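Local atomic coordinates of ribokinase (Cryptococcus neoformans var. grubii serotype A, PDB entry 6CW5), a protein that probably phosphorylates D-ribose at O-5, using ATP and a divalent cation, most likely magnesium, to yield D-ribose 5-phosphate and ADP. Residues Asp24-Leu29 with Ala104-Ala109; Arg14-Gly19 with Ala136-Leu141; Asp201-Phe206 with Ile228-Glu233; Tyr124-Pro129 with Glu146-Ser151; Asp281-Tyr286 with Asp299-Cys304. All blocks are in the same frame, centred on the assembly; numbering follows the deposited sequence.

Interaction 1 (Asp24-Leu29 with Ala104-Ala109); sequences DEFFHL and AVIQSA
Glu25 N donates to Ala104 O at 2.9 Å, the first of five backbone bonds that join two parallel strands in the small four-stranded sheet, the lid of a PfkB-family sugar kinase. Ile106 N to Glu25 O (2.8 Å), Phe27 N to Ile106 O (2.8 Å), Ser108 N to Phe27 O and Leu29 N to Ser108 O carry the pattern on. One water hydrogen-bonds both His28 ND1 (2.7 Å) and Ser108 OG, while ND1 and OG themselves stay 4.0 Å apart; His28 NE2 is taken by Thr45 OG1 of strand 43-49. On the face of Asp24, Phe26 and His28, Asp24 belongs to the predicted substrate site and bonds a glycerol, probably from the crystallisation liquor, through OD2, while its OD1 rests on the small Ala104 CB at 3.4 Å. The other face carries Phe27, whose CE2 meets Val105 CG1, and Leu29, whose CD1 lies on Gln107 CG. Ile106 suits its place beside Asp24 and Phe26, since its long branch stands beside the backbone N (chi1 -52°) and runs alongside Phe26. Its terminal CD1 sits over the Phe26 ring, 3.9 Å from the centroid and 28° off the ring normal.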
# COMPACT_ATOMS: atom_id res chain seq x y z
N ASP A 24 24.42 1.09 4.29
CA ASP A 24 24.67 1.06 5.72
C ASP A 24 25.91 1.89 6.01
O ASP A 24 26.95 1.69 5.39
CB ASP A 24 24.93 -0.37 6.21
CG ASP A 24 23.66 -1.24 6.22
OD1 ASP A 24 22.56 -0.72 5.93
OD2 ASP A 24 23.79 -2.43 6.54
N GLU A 25 25.80 2.79 6.97
CA GLU A 25 26.95 3.55 7.43
C GLU A 25 27.22 3.14 8.87
O GLU A 25 26.41 3.44 9.76
CB GLU A 25 26.68 5.04 7.32
CG GLU A 25 26.65 5.51 5.89
CD GLU A 25 26.46 7.00 5.82
OE1 GLU A 25 25.38 7.47 6.20
OE2 GLU A 25 27.41 7.71 5.41
N PHE A 26 28.33 2.43 9.08
CA PHE A 26 28.74 2.01 10.42
C PHE A 26 29.68 3.06 11.00
O PHE A 26 30.82 3.19 10.56
CB PHE A 26 29.46 0.67 10.38
CG PHE A 26 28.58 -0.47 9.98
CD1 PHE A 26 27.93 -1.22 10.95
CD2 PHE A 26 28.40 -0.79 8.64
CE1 PHE A 26 27.10 -2.27 10.58
CE2 PHE A 26 27.57 -1.85 8.26
CZ PHE A 26 26.92 -2.58 9.23
N PHE A 27 29.20 3.76 12.03
CA PHE A 27 30.00 4.71 12.80
C PHE A 27 30.54 4.00 14.05
O PHE A 27 29.77 3.64 14.94
CB PHE A 27 29.14 5.91 13.17
CG PHE A 27 28.80 6.79 12.01
CD1 PHE A 27 29.60 7.87 11.69
CD2 PHE A 27 27.66 6.55 11.26
CE1 PHE A 27 29.28 8.69 10.59
CE2 PHE A 27 27.33 7.35 10.18
CZ PHE A 27 28.12 8.43 9.84
N HIS A 28 31.85 3.81 14.10
CA HIS A 28 32.44 3.12 15.24
C HIS A 28 32.57 4.07 16.43
O HIS A 28 33.16 5.15 16.31
CB HIS A 28 33.78 2.51 14.82
CG HIS A 28 33.65 1.64 13.60
ND1 HIS A 28 33.26 0.32 13.68
CD2 HIS A 28 33.76 1.93 12.28
CE1 HIS A 28 33.18 -0.18 12.46
NE2 HIS A 28 33.48 0.77 11.59
N LEU A 29 32.04 3.65 17.57
CA LEU A 29 31.91 4.53 18.73
C LEU A 29 32.25 3.79 20.02
O LEU A 29 32.11 2.57 20.09
CB LEU A 29 30.47 5.06 18.80
CG LEU A 29 30.13 6.12 17.76
CD1 LEU A 29 28.62 6.11 17.53
CD2 LEU A 29 30.57 7.46 18.26
N ALA A 104 20.88 3.26 6.41
CA ALA A 104 20.86 2.88 7.82
C ALA A 104 22.06 3.54 8.48
O ALA A 104 23.20 3.27 8.09
CB ALA A 104 20.92 1.37 8.03
N VAL A 105 21.81 4.40 9.45
CA VAL A 105 22.90 5.02 10.19
C VAL A 105 23.10 4.16 11.43
O VAL A 105 22.25 4.15 12.32
CB VAL A 105 22.59 6.48 10.55
CG1 VAL A 105 23.68 7.06 11.42
CG2 VAL A 105 22.45 7.29 9.28
N ILE A 106 24.22 3.43 11.48
CA ILE A 106 24.45 2.40 12.50
C ILE A 106 25.53 2.87 13.44
O ILE A 106 26.67 3.14 13.03
CB ILE A 106 24.81 1.05 11.87
CG1 ILE A 106 23.76 0.68 10.80
CG2 ILE A 106 24.93 -0.03 12.97
CD1 ILE A 106 23.95 -0.67 10.15
N GLN A 107 25.19 2.99 14.72
CA GLN A 107 26.18 3.24 15.75
C GLN A 107 26.69 1.87 16.18
O GLN A 107 25.93 1.06 16.71
CB GLN A 107 25.57 3.99 16.93
CG GLN A 107 25.10 5.40 16.62
CD GLN A 107 24.41 6.00 17.83
OE1 GLN A 107 25.06 6.36 18.82
NE2 GLN A 107 23.10 6.12 17.76
N SER A 108 27.96 1.61 15.91
CA SER A 108 28.61 0.35 16.26
C SER A 108 29.40 0.59 17.54
O SER A 108 30.53 1.10 17.50
CB SER A 108 29.50 -0.14 15.13
OG SER A 108 30.12 -1.36 15.50
N ALA A 109 28.81 0.22 18.66
CA ALA A 109 29.39 0.47 19.97
C ALA A 109 30.45 -0.56 20.29
O ALA A 109 30.30 -1.74 19.95
CB ALA A 109 28.29 0.44 21.04
O HOH W 1 32.93 -0.64 16.20

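Interaction 2 (Arg14-Gly19 with Ala136-Leu141); sequences RCLVRG and ATYTHL
Tyr138 turns one ring face to Leu16 and lets Arg14 pass obliquely by its CD1-CE1 side. Leu16 CB stands almost exactly over the ring centre, 3.6 Å from the centroid and 8° off the normal, a CH-pi contact. The leucine's two methyls spread past the rim on the same side, CD1 by CZ and OH, CD2 by CE2. On the opposite face lies the hydroxyl of Tyr138's own neighbour, Thr137 OG1, so the ring is held between a methylene and a hydroxyl. Arg14 CG comes to 3.7 Å from Tyr138 CD1; the aliphatic start of the chain does the touching, and Arg14 has a second conformer. Thr139 faces the main chain instead: its OG1, set between backbone N and carbonyl carbon (chi1 56°), accepts from Arg14 N at 3.0 Å and is also hydrogen-bonded to His140 ND1. Arg14 O is gripped twice, by Thr139 N (2.9 Å), lying in the carbonyl plane, and by His140 N (3.1 Å), tilted 30° from it. Leu16 N then bonds His140 O at 2.9 Å, where strands 15-18 and 140-143 begin to run parallel as neighbours in the large central sheet of the Rossmann-like ribokinase fold. Beyond them, Cys15 and His140 face helix 279-292, while Leu16 and Leu141 face helix 149-161. Chemically, Thr139 OG1 takes Arg14 N and Arg14 O takes two N-H groups, and the tyrosine's broad face covers a leucine at the start of the strand pair.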
# COMPACT_ATOMS: atom_id res chain seq x y z
N ARG A 14 10.96 -20.28 -6.84
CA ARG A 14 11.50 -18.96 -7.11
C ARG A 14 10.94 -18.01 -6.06
O ARG A 14 9.74 -18.02 -5.79
CB ARG A 14 11.16 -18.47 -8.53
CG ARG A 14 11.82 -17.13 -8.90
CD ARG A 14 11.76 -16.83 -10.39
NE ARG A 14 12.53 -17.79 -11.17
CZ ARG A 14 13.75 -17.58 -11.65
NH1 ARG A 14 14.37 -16.42 -11.45
NH2 ARG A 14 14.36 -18.54 -12.33
N CYS A 15 11.82 -17.20 -5.47
CA CYS A 15 11.46 -16.31 -4.38
C CYS A 15 11.41 -14.87 -4.85
O CYS A 15 12.34 -14.40 -5.52
CB CYS A 15 12.46 -16.43 -3.23
SG CYS A 15 12.04 -15.39 -1.82
N LEU A 16 10.36 -14.16 -4.49
CA LEU A 16 10.33 -12.72 -4.66
C LEU A 16 10.56 -12.09 -3.30
O LEU A 16 9.87 -12.45 -2.33
CB LEU A 16 8.99 -12.25 -5.23
CG LEU A 16 8.81 -10.74 -5.36
CD1 LEU A 16 9.77 -10.11 -6.38
CD2 LEU A 16 7.36 -10.51 -5.76
N VAL A 17 11.55 -11.22 -3.21
CA VAL A 17 11.77 -10.38 -2.03
C VAL A 17 11.19 -9.01 -2.34
O VAL A 17 11.68 -8.31 -3.23
CB VAL A 17 13.25 -10.28 -1.65
CG1 VAL A 17 13.43 -9.44 -0.36
CG2 VAL A 17 13.88 -11.68 -1.50
N ARG A 18 10.15 -8.62 -1.62
CA ARG A 18 9.62 -7.27 -1.75
C ARG A 18 10.14 -6.52 -0.53
O ARG A 18 9.69 -6.78 0.60
CB ARG A 18 8.09 -7.27 -1.81
CG ARG A 18 7.45 -5.89 -1.73
CD ARG A 18 7.80 -4.96 -2.90
NE ARG A 18 7.22 -3.63 -2.66
CZ ARG A 18 7.95 -2.55 -2.37
NH1 ARG A 18 9.28 -2.61 -2.39
NH2 ARG A 18 7.33 -1.41 -2.10
N GLY A 19 11.12 -5.65 -0.73
CA GLY A 19 11.74 -5.08 0.46
C GLY A 19 12.76 -4.02 0.12
O GLY A 19 12.82 -3.50 -0.99
N ALA A 136 3.03 -14.65 -10.64
CA ALA A 136 2.84 -15.90 -11.36
C ALA A 136 4.09 -16.78 -11.34
O ALA A 136 3.98 -18.01 -11.30
CB ALA A 136 2.41 -15.62 -12.80
N THR A 137 5.28 -16.18 -11.41
CA THR A 137 6.49 -16.99 -11.52
C THR A 137 7.04 -17.42 -10.16
O THR A 137 8.03 -18.16 -10.12
CB THR A 137 7.58 -16.25 -12.29
OG1 THR A 137 7.98 -15.09 -11.57
CG2 THR A 137 7.08 -15.81 -13.66
N TYR A 138 6.43 -16.99 -9.06
CA TYR A 138 7.02 -17.16 -7.74
C TYR A 138 6.29 -18.23 -6.93
O TYR A 138 5.06 -18.34 -7.00
CB TYR A 138 6.99 -15.85 -6.97
CG TYR A 138 7.74 -14.78 -7.71
CD1 TYR A 138 9.13 -14.84 -7.82
CD2 TYR A 138 7.07 -13.74 -8.34
CE1 TYR A 138 9.83 -13.86 -8.50
CE2 TYR A 138 7.76 -12.75 -9.03
CZ TYR A 138 9.14 -12.83 -9.11
OH TYR A 138 9.83 -11.88 -9.80
N THR A 139 7.06 -19.00 -6.16
CA THR A 139 6.54 -19.93 -5.18
C THR A 139 6.70 -19.41 -3.75
O THR A 139 6.00 -19.89 -2.85
CB THR A 139 7.25 -21.29 -5.29
OG1 THR A 139 8.67 -21.10 -5.16
CG2 THR A 139 6.95 -21.96 -6.64
N HIS A 140 7.60 -18.46 -3.53
CA HIS A 140 7.91 -17.96 -2.19
C HIS A 140 7.96 -16.44 -2.21
O HIS A 140 8.44 -15.85 -3.18
CB HIS A 140 9.26 -18.53 -1.69
CG HIS A 140 9.20 -20.00 -1.39
ND1 HIS A 140 9.06 -20.95 -2.38
CD2 HIS A 140 9.20 -20.67 -0.22
CE1 HIS A 140 9.00 -22.15 -1.83
NE2 HIS A 140 9.08 -22.00 -0.52
N LEU A 141 7.49 -15.83 -1.13
CA LEU A 141 7.55 -14.38 -0.92
C LEU A 141 8.26 -14.11 0.39
O LEU A 141 7.95 -14.73 1.41
CB LEU A 141 6.16 -13.75 -0.91
CG LEU A 141 6.09 -12.27 -0.50
CD1 LEU A 141 6.60 -11.34 -1.66
CD2 LEU A 141 4.64 -11.92 -0.09

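Interaction 3 (Asp201-Phe206 with Ile228-Glu233); sequences DLLLAF and ILELHE
Leu231 meets Leu202, Leu203 and Phe206 in a mainly apolar contact between two neighbouring helices, 196-205 and 220-233, in the large domain. No hydrogen bond crosses it. The axes of these short segments pass 10.4 Å apart at 44°, a wide spacing that leaves room for leucine side chains between the backbones. Leu231 fills it by forking: with CG anti to its backbone N (chi1 -178°), the side chain leans toward the other helix and parts its methyls between two partners. Leu231 CD1 comes to the edge of the Phe206 ring, near its plane, 3.5 Å from Phe206 CD2, while Leu231 CD2 meets Leu202 CD2 at 4.0 Å. In the alpha/beta ribokinase fold these helices pack near the central sheet, and Leu231 also touches Ile243 of strand 242-246, whereas Leu202 and Phe206 reach Leu181 of helix 178-183; apolar residues suit such a seam. Leu203 extends its CD2 between Leu231 and Glu230, standing 3.9 Å from Leu231 N and 4.0 Å from Glu230 CG. Glu230 can serve here because its methylene chain, extended beyond CG, offers carbon to the leucine, and its carboxylate continues to Ser208 OG. Phe206, the first residue beyond the helical conformation, lays one ring face against Leu202 O, which is 3.1 Å above the ring plane and offset toward the rim.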
# COMPACT_ATOMS: atom_id res chain seq x y z
N ASP A 201 7.17 -8.39 21.48
CA ASP A 201 6.40 -7.26 20.95
C ASP A 201 5.04 -7.72 20.45
O ASP A 201 4.03 -7.05 20.68
CB ASP A 201 7.15 -6.57 19.80
CG ASP A 201 8.35 -5.78 20.25
OD1 ASP A 201 8.37 -5.29 21.39
OD2 ASP A 201 9.29 -5.66 19.43
N LEU A 202 4.99 -8.83 19.73
CA LEU A 202 3.70 -9.33 19.27
C LEU A 202 2.82 -9.73 20.45
O LEU A 202 1.63 -9.38 20.51
CB LEU A 202 3.88 -10.52 18.33
CG LEU A 202 3.90 -10.15 16.84
CD1 LEU A 202 5.19 -9.39 16.50
CD2 LEU A 202 3.78 -11.45 16.04
N LEU A 203 3.38 -10.51 21.37
CA LEU A 203 2.57 -10.96 22.50
C LEU A 203 2.02 -9.76 23.27
O LEU A 203 0.85 -9.77 23.67
CB LEU A 203 3.41 -11.86 23.42
CG LEU A 203 3.58 -13.27 22.86
CD1 LEU A 203 4.70 -13.97 23.58
CD2 LEU A 203 2.27 -14.09 22.98
N LEU A 204 2.84 -8.73 23.47
CA LEU A 204 2.38 -7.54 24.19
C LEU A 204 1.28 -6.83 23.42
O LEU A 204 0.31 -6.36 24.00
CB LEU A 204 3.54 -6.57 24.43
CG LEU A 204 4.51 -6.85 25.58
CD1 LEU A 204 5.67 -5.85 25.56
CD2 LEU A 204 3.77 -6.79 26.90
N ALA A 205 1.43 -6.72 22.09
CA ALA A 205 0.40 -6.06 21.31
C ALA A 205 -0.89 -6.86 21.32
O ALA A 205 -1.97 -6.30 21.10
CB ALA A 205 0.89 -5.84 19.86
N PHE A 206 -0.80 -8.17 21.54
CA PHE A 206 -1.96 -9.05 21.49
C PHE A 206 -2.56 -9.29 22.87
O PHE A 206 -3.34 -10.23 23.06
CB PHE A 206 -1.58 -10.39 20.83
CG PHE A 206 -1.17 -10.25 19.37
CD1 PHE A 206 -1.41 -9.04 18.71
CD2 PHE A 206 -0.62 -11.32 18.68
CE1 PHE A 206 -1.04 -8.89 17.37
CE2 PHE A 206 -0.26 -11.20 17.34
CZ PHE A 206 -0.48 -9.98 16.70
N ILE A 228 5.69 -18.88 21.97
CA ILE A 228 5.28 -19.33 20.64
C ILE A 228 3.93 -20.03 20.72
O ILE A 228 3.02 -19.78 19.91
CB ILE A 228 6.34 -20.26 20.04
CG1 ILE A 228 7.57 -19.46 19.59
CG2 ILE A 228 5.76 -21.02 18.84
CD1 ILE A 228 8.77 -20.40 19.22
N LEU A 229 3.78 -20.94 21.67
CA LEU A 229 2.52 -21.69 21.78
C LEU A 229 1.37 -20.75 22.13
O LEU A 229 0.24 -20.94 21.66
CB LEU A 229 2.65 -22.80 22.83
CG LEU A 229 3.64 -23.92 22.50
CD1 LEU A 229 3.82 -24.86 23.66
CD2 LEU A 229 3.15 -24.69 21.25
N GLU A 230 1.63 -19.75 22.96
CA GLU A 230 0.61 -18.76 23.31
C GLU A 230 0.22 -17.93 22.09
O GLU A 230 -0.97 -17.67 21.84
CB GLU A 230 1.13 -17.85 24.42
CG GLU A 230 0.07 -16.83 24.79
CD GLU A 230 0.35 -16.04 26.06
OE1 GLU A 230 1.30 -16.38 26.81
OE2 GLU A 230 -0.41 -15.08 26.29
N LEU A 231 1.22 -17.48 21.34
CA LEU A 231 0.97 -16.70 20.14
C LEU A 231 0.11 -17.49 19.18
O LEU A 231 -0.87 -16.97 18.63
CB LEU A 231 2.29 -16.29 19.50
CG LEU A 231 2.23 -15.42 18.25
CD1 LEU A 231 1.43 -14.15 18.54
CD2 LEU A 231 3.65 -15.06 17.73
N HIS A 232 0.41 -18.79 19.02
CA HIS A 232 -0.36 -19.63 18.11
C HIS A 232 -1.85 -19.58 18.41
O HIS A 232 -2.66 -19.55 17.49
CB HIS A 232 0.13 -21.09 18.21
CG HIS A 232 -0.72 -22.07 17.46
ND1 HIS A 232 -0.75 -22.10 16.08
CD2 HIS A 232 -1.53 -23.07 17.89
CE1 HIS A 232 -1.56 -23.08 15.69
NE2 HIS A 232 -2.06 -23.67 16.77
N GLU A 233 -2.22 -19.59 19.70
CA GLU A 233 -3.61 -19.64 20.12
C GLU A 233 -4.27 -18.27 20.19
O GLU A 233 -5.48 -18.20 20.44
CB GLU A 233 -3.72 -20.25 21.52
CG GLU A 233 -3.03 -21.56 21.70
CD GLU A 233 -3.85 -22.71 21.20
OE1 GLU A 233 -5.10 -22.61 21.20
OE2 GLU A 233 -3.24 -23.73 20.82

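Interaction 4 (Tyr124-Pro129 with Glu146-Ser151); sequences YYLPSP and EVPLSS
Tyr124 lies with one ring face over Pro148, and this CH-pi packing makes up most of the contact. Pro148 CG is 3.8 Å from the ring centroid and 19° off its normal, with CD2 the ring atom it approaches at 3.7 Å. Proline suits the place, since its compact ring presents polarised C-H groups to the aromatic face. Pro148 N lies over that face too, offset toward the rim, and the two side chains run past each other in opposite directions. At the ring's CE1 corner the main chain comes close: Val147 C is 3.4 Å from CE1, and Glu146 O meets the same atom at 3.7 Å, in the plane of the ring at its edge. Looser contacts come from Leu126, which directs its CD1 to Pro148 CG at 4.5 Å and its CD2 to Ser151 OG at 4.2 Å. Pro148 is the N-cap residue of helix 149-161, the helix that follows strand 140-143 of the central sheet; Ser151 N bonds back to Pro148 O at 2.9 Å, closing the first turn. The polar ends look to other partners. Tyr124 OH bonds Thr130 OG1 of the second subunit, and Leu126 packs on Leu126 of that subunit, which also covers Pro148, so the tyrosine and leucine belong to the homodimer interface. Ser151 OG takes Arg18 NH2. Glu146, in the predicted substrate site, uses OE1 to accept from Lys51 N and also to bond Ser20 OG, and OE2 bonds a glycerol.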
# COMPACT_ATOMS: atom_id res chain seq x y z
N TYR A 124 10.74 4.00 0.17
CA TYR A 124 9.33 4.37 0.26
C TYR A 124 8.79 4.97 -1.03
O TYR A 124 7.71 5.57 -1.03
CB TYR A 124 9.08 5.32 1.44
CG TYR A 124 8.68 4.61 2.71
CD1 TYR A 124 9.44 3.57 3.22
CD2 TYR A 124 7.50 4.96 3.37
CE1 TYR A 124 9.05 2.91 4.38
CE2 TYR A 124 7.11 4.31 4.53
CZ TYR A 124 7.89 3.30 5.03
OH TYR A 124 7.48 2.64 6.17
N TYR A 125 9.52 4.82 -2.13
CA TYR A 125 9.02 5.23 -3.44
C TYR A 125 8.09 4.18 -4.02
O TYR A 125 8.37 2.99 -3.97
CB TYR A 125 10.19 5.42 -4.38
CG TYR A 125 9.81 5.60 -5.84
CD1 TYR A 125 9.45 6.85 -6.34
CD2 TYR A 125 9.87 4.53 -6.73
CE1 TYR A 125 9.15 7.03 -7.70
CE2 TYR A 125 9.58 4.72 -8.11
CZ TYR A 125 9.21 5.95 -8.56
OH TYR A 125 8.91 6.13 -9.92
N LEU A 126 6.98 4.65 -4.57
CA LEU A 126 6.09 3.81 -5.33
C LEU A 126 5.86 4.50 -6.67
O LEU A 126 5.53 5.70 -6.71
CB LEU A 126 4.76 3.61 -4.59
CG LEU A 126 4.91 2.77 -3.33
CD1 LEU A 126 3.58 2.70 -2.59
CD2 LEU A 126 5.37 1.39 -3.71
N PRO A 127 6.04 3.80 -7.78
CA PRO A 127 5.89 4.46 -9.08
C PRO A 127 4.44 4.70 -9.43
O PRO A 127 3.55 3.92 -9.07
CB PRO A 127 6.52 3.45 -10.06
CG PRO A 127 6.30 2.12 -9.39
CD PRO A 127 6.53 2.42 -7.90
N SER A 128 4.20 5.82 -10.16
CA SER A 128 2.89 6.13 -10.71
C SER A 128 2.89 5.92 -12.22
O SER A 128 3.88 6.25 -12.87
CB SER A 128 2.51 7.58 -10.38
OG SER A 128 1.33 7.98 -11.08
N PRO A 129 1.82 5.36 -12.81
CA PRO A 129 0.68 4.73 -12.10
C PRO A 129 1.11 3.46 -11.46
O PRO A 129 2.19 2.96 -11.77
CB PRO A 129 -0.31 4.46 -13.23
CG PRO A 129 0.57 4.17 -14.37
CD PRO A 129 1.71 5.16 -14.26
N GLU A 146 10.66 -2.51 5.98
CA GLU A 146 11.42 -1.29 5.67
C GLU A 146 10.92 -0.59 4.42
O GLU A 146 11.62 0.29 3.90
CB GLU A 146 12.91 -1.61 5.51
CG GLU A 146 13.58 -2.00 6.84
CD GLU A 146 15.09 -2.20 6.76
OE1 GLU A 146 15.65 -2.46 5.67
OE2 GLU A 146 15.72 -2.13 7.85
N VAL A 147 9.76 -0.99 3.90
CA VAL A 147 9.07 -0.32 2.80
C VAL A 147 7.67 0.03 3.29
O VAL A 147 7.33 -0.37 4.42
CB VAL A 147 9.07 -1.20 1.53
CG1 VAL A 147 10.51 -1.60 1.21
CG2 VAL A 147 8.18 -2.46 1.72
N PRO A 148 6.84 0.75 2.51
CA PRO A 148 5.55 1.18 3.05
C PRO A 148 4.73 -0.03 3.42
O PRO A 148 4.66 -0.99 2.65
CB PRO A 148 4.89 1.95 1.89
CG PRO A 148 6.07 2.48 1.10
CD PRO A 148 7.09 1.36 1.18
N LEU A 149 4.10 0.02 4.60
CA LEU A 149 3.40 -1.18 5.06
C LEU A 149 2.29 -1.58 4.10
O LEU A 149 2.03 -2.77 3.90
CB LEU A 149 2.82 -0.96 6.46
CG LEU A 149 2.03 -2.15 7.07
CD1 LEU A 149 2.91 -3.41 7.14
CD2 LEU A 149 1.48 -1.75 8.48
N SER A 150 1.60 -0.60 3.50
CA SER A 150 0.53 -0.96 2.58
C SER A 150 1.06 -1.82 1.44
O SER A 150 0.33 -2.68 0.91
CB SER A 150 -0.17 0.29 2.02
OG SER A 150 0.69 1.07 1.21
N SER A 151 2.31 -1.59 1.02
CA SER A 151 2.88 -2.38 -0.08
C SER A 151 3.18 -3.80 0.39
O SER A 151 2.80 -4.78 -0.26
CB SER A 151 4.12 -1.68 -0.64
OG SER A 151 4.63 -2.33 -1.81

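Interaction 5 (Asp281-Tyr286 with Asp299-Cys304); sequences DCFAGY and DALKTC
Phe283 reaches across to Cys304 and Leu301, and its course can be traced outward. From CB, CG stands anti to the backbone N (chi1 -179°), which swings the ring toward helix 299-304. CD1 and CE1 then come to Cys304 CB, the latter at 3.5 Å, and at the tip CZ meets Leu301 CD2 at 3.9 Å. The sulfur of Cys304 lies above the ring face but at a distance, 4.5 Å from the centroid and 21° off the normal, a Cys sulfur-aromatic contact. Cysteine suits this spot: it is small enough for the backbones to close to 5.3 Å between Tyr286 CA and Cys304 CA, and its SG reaches Tyr286 CB at 3.8 Å. Tyr286 turns its ring edge to Thr303 CG2, while its hydroxyl passes on to Pro322 O. Thr303, with CG2 thus offered to the tyrosine, uses OG1 to bond Asp299 O, which Thr303 N approaches from the opposite face. A water donates to both Tyr286 O and Ala300 O, bridging the helices where no direct bond crosses. The local axes are 9.4 Å apart at 150°, so the helices run roughly antiparallel. Helix 279-292 carries Asp281, the predicted proton acceptor, held by Lys51, Asn54 and Gln55; a helix bearing this aspartate and packed against the next one, 297-311, is as in other PfkB-family carbohydrate kinases.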
# COMPACT_ATOMS: atom_id res chain seq x y z
N ASP A 281 19.33 -11.49 8.95
CA ASP A 281 18.96 -11.48 7.53
C ASP A 281 19.56 -12.68 6.81
O ASP A 281 18.90 -13.31 5.97
CB ASP A 281 19.42 -10.18 6.87
CG ASP A 281 18.68 -8.97 7.42
OD1 ASP A 281 17.56 -9.16 7.93
OD2 ASP A 281 19.21 -7.86 7.35
N CYS A 282 20.82 -13.00 7.11
CA CYS A 282 21.42 -14.22 6.57
C CYS A 282 20.55 -15.43 6.89
O CYS A 282 20.19 -16.21 6.01
CB CYS A 282 22.82 -14.39 7.14
SG CYS A 282 23.68 -15.79 6.43
N PHE A 283 20.19 -15.59 8.17
CA PHE A 283 19.36 -16.72 8.55
C PHE A 283 18.08 -16.77 7.73
O PHE A 283 17.71 -17.83 7.19
CB PHE A 283 19.04 -16.64 10.05
CG PHE A 283 18.21 -17.78 10.54
CD1 PHE A 283 18.82 -18.94 10.98
CD2 PHE A 283 16.83 -17.71 10.54
CE1 PHE A 283 18.05 -20.01 11.42
CE2 PHE A 283 16.07 -18.77 10.97
CZ PHE A 283 16.68 -19.92 11.42
N ALA A 284 17.39 -15.64 7.59
CA ALA A 284 16.11 -15.62 6.88
C ALA A 284 16.26 -16.07 5.43
O ALA A 284 15.45 -16.87 4.93
CB ALA A 284 15.51 -14.21 6.93
N GLY A 285 17.25 -15.54 4.72
CA GLY A 285 17.44 -15.95 3.34
C GLY A 285 17.83 -17.42 3.20
O GLY A 285 17.34 -18.12 2.32
N TYR A 286 18.72 -17.90 4.07
CA TYR A 286 19.05 -19.33 4.05
C TYR A 286 17.84 -20.19 4.42
O TYR A 286 17.68 -21.28 3.87
CB TYR A 286 20.23 -19.64 4.99
CG TYR A 286 21.54 -19.72 4.23
CD1 TYR A 286 22.05 -20.96 3.84
CD2 TYR A 286 22.23 -18.56 3.87
CE1 TYR A 286 23.24 -21.04 3.11
CE2 TYR A 286 23.42 -18.64 3.14
CZ TYR A 286 23.92 -19.88 2.77
OH TYR A 286 25.08 -19.99 2.04
N ASP A 299 16.71 -30.23 8.12
CA ASP A 299 17.93 -30.03 7.35
C ASP A 299 18.11 -28.57 6.95
O ASP A 299 19.23 -28.05 6.97
CB ASP A 299 17.92 -30.91 6.09
CG ASP A 299 18.15 -32.37 6.39
OD1 ASP A 299 18.34 -32.71 7.58
OD2 ASP A 299 18.13 -33.18 5.44
N ALA A 300 17.03 -27.92 6.53
CA ALA A 300 17.13 -26.52 6.15
C ALA A 300 17.58 -25.67 7.32
O ALA A 300 18.41 -24.76 7.17
CB ALA A 300 15.78 -26.03 5.61
N LEU A 301 17.08 -25.98 8.52
CA LEU A 301 17.45 -25.22 9.70
C LEU A 301 18.90 -25.47 10.09
O LEU A 301 19.62 -24.54 10.47
CB LEU A 301 16.51 -25.56 10.86
CG LEU A 301 15.11 -24.96 10.72
CD1 LEU A 301 14.24 -25.39 11.87
CD2 LEU A 301 15.20 -23.44 10.66
N LYS A 302 19.35 -26.72 10.01
CA LYS A 302 20.74 -27.00 10.36
C LYS A 302 21.69 -26.24 9.45
O LYS A 302 22.70 -25.68 9.91
CB LYS A 302 21.00 -28.51 10.30
N THR A 303 21.37 -26.16 8.15
CA THR A 303 22.22 -25.41 7.22
C THR A 303 22.22 -23.93 7.56
O THR A 303 23.28 -23.29 7.54
CB THR A 303 21.74 -25.62 5.78
OG1 THR A 303 21.72 -27.02 5.48
CG2 THR A 303 22.68 -24.93 4.79
N CYS A 304 21.05 -23.36 7.85
CA CYS A 304 20.96 -21.96 8.28
C CYS A 304 21.91 -21.68 9.43
O CYS A 304 22.60 -20.66 9.44
CB CYS A 304 19.54 -21.62 8.75
SG CYS A 304 18.28 -21.66 7.50
O HOH W 2 18.75 -23.92 4.33

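Overall arrangement
Interactions 2 and 4 touch directly: Gly19 C lies 3.5 Å from Val147 CG1 and Arg18 NH2 3.8 Å from Leu126 CD2, so the central sheet meets the subunit interface, their centres about 17 Å apart. Interaction 1, in the lid, is nested along the chain inside the loop closed by interaction 2. Its nearest atoms are about 6 Å from interaction 4 and about 7 Å from interaction 5; these three contribute Asp24, Glu146 and Asp281 to the predicted substrate site between lid and large domain. Interaction 3 stands apart, about 23 Å from interaction 5 between centres, with Leu202 about 9 Å from Asn195, an ADP-binding residue, between side chains.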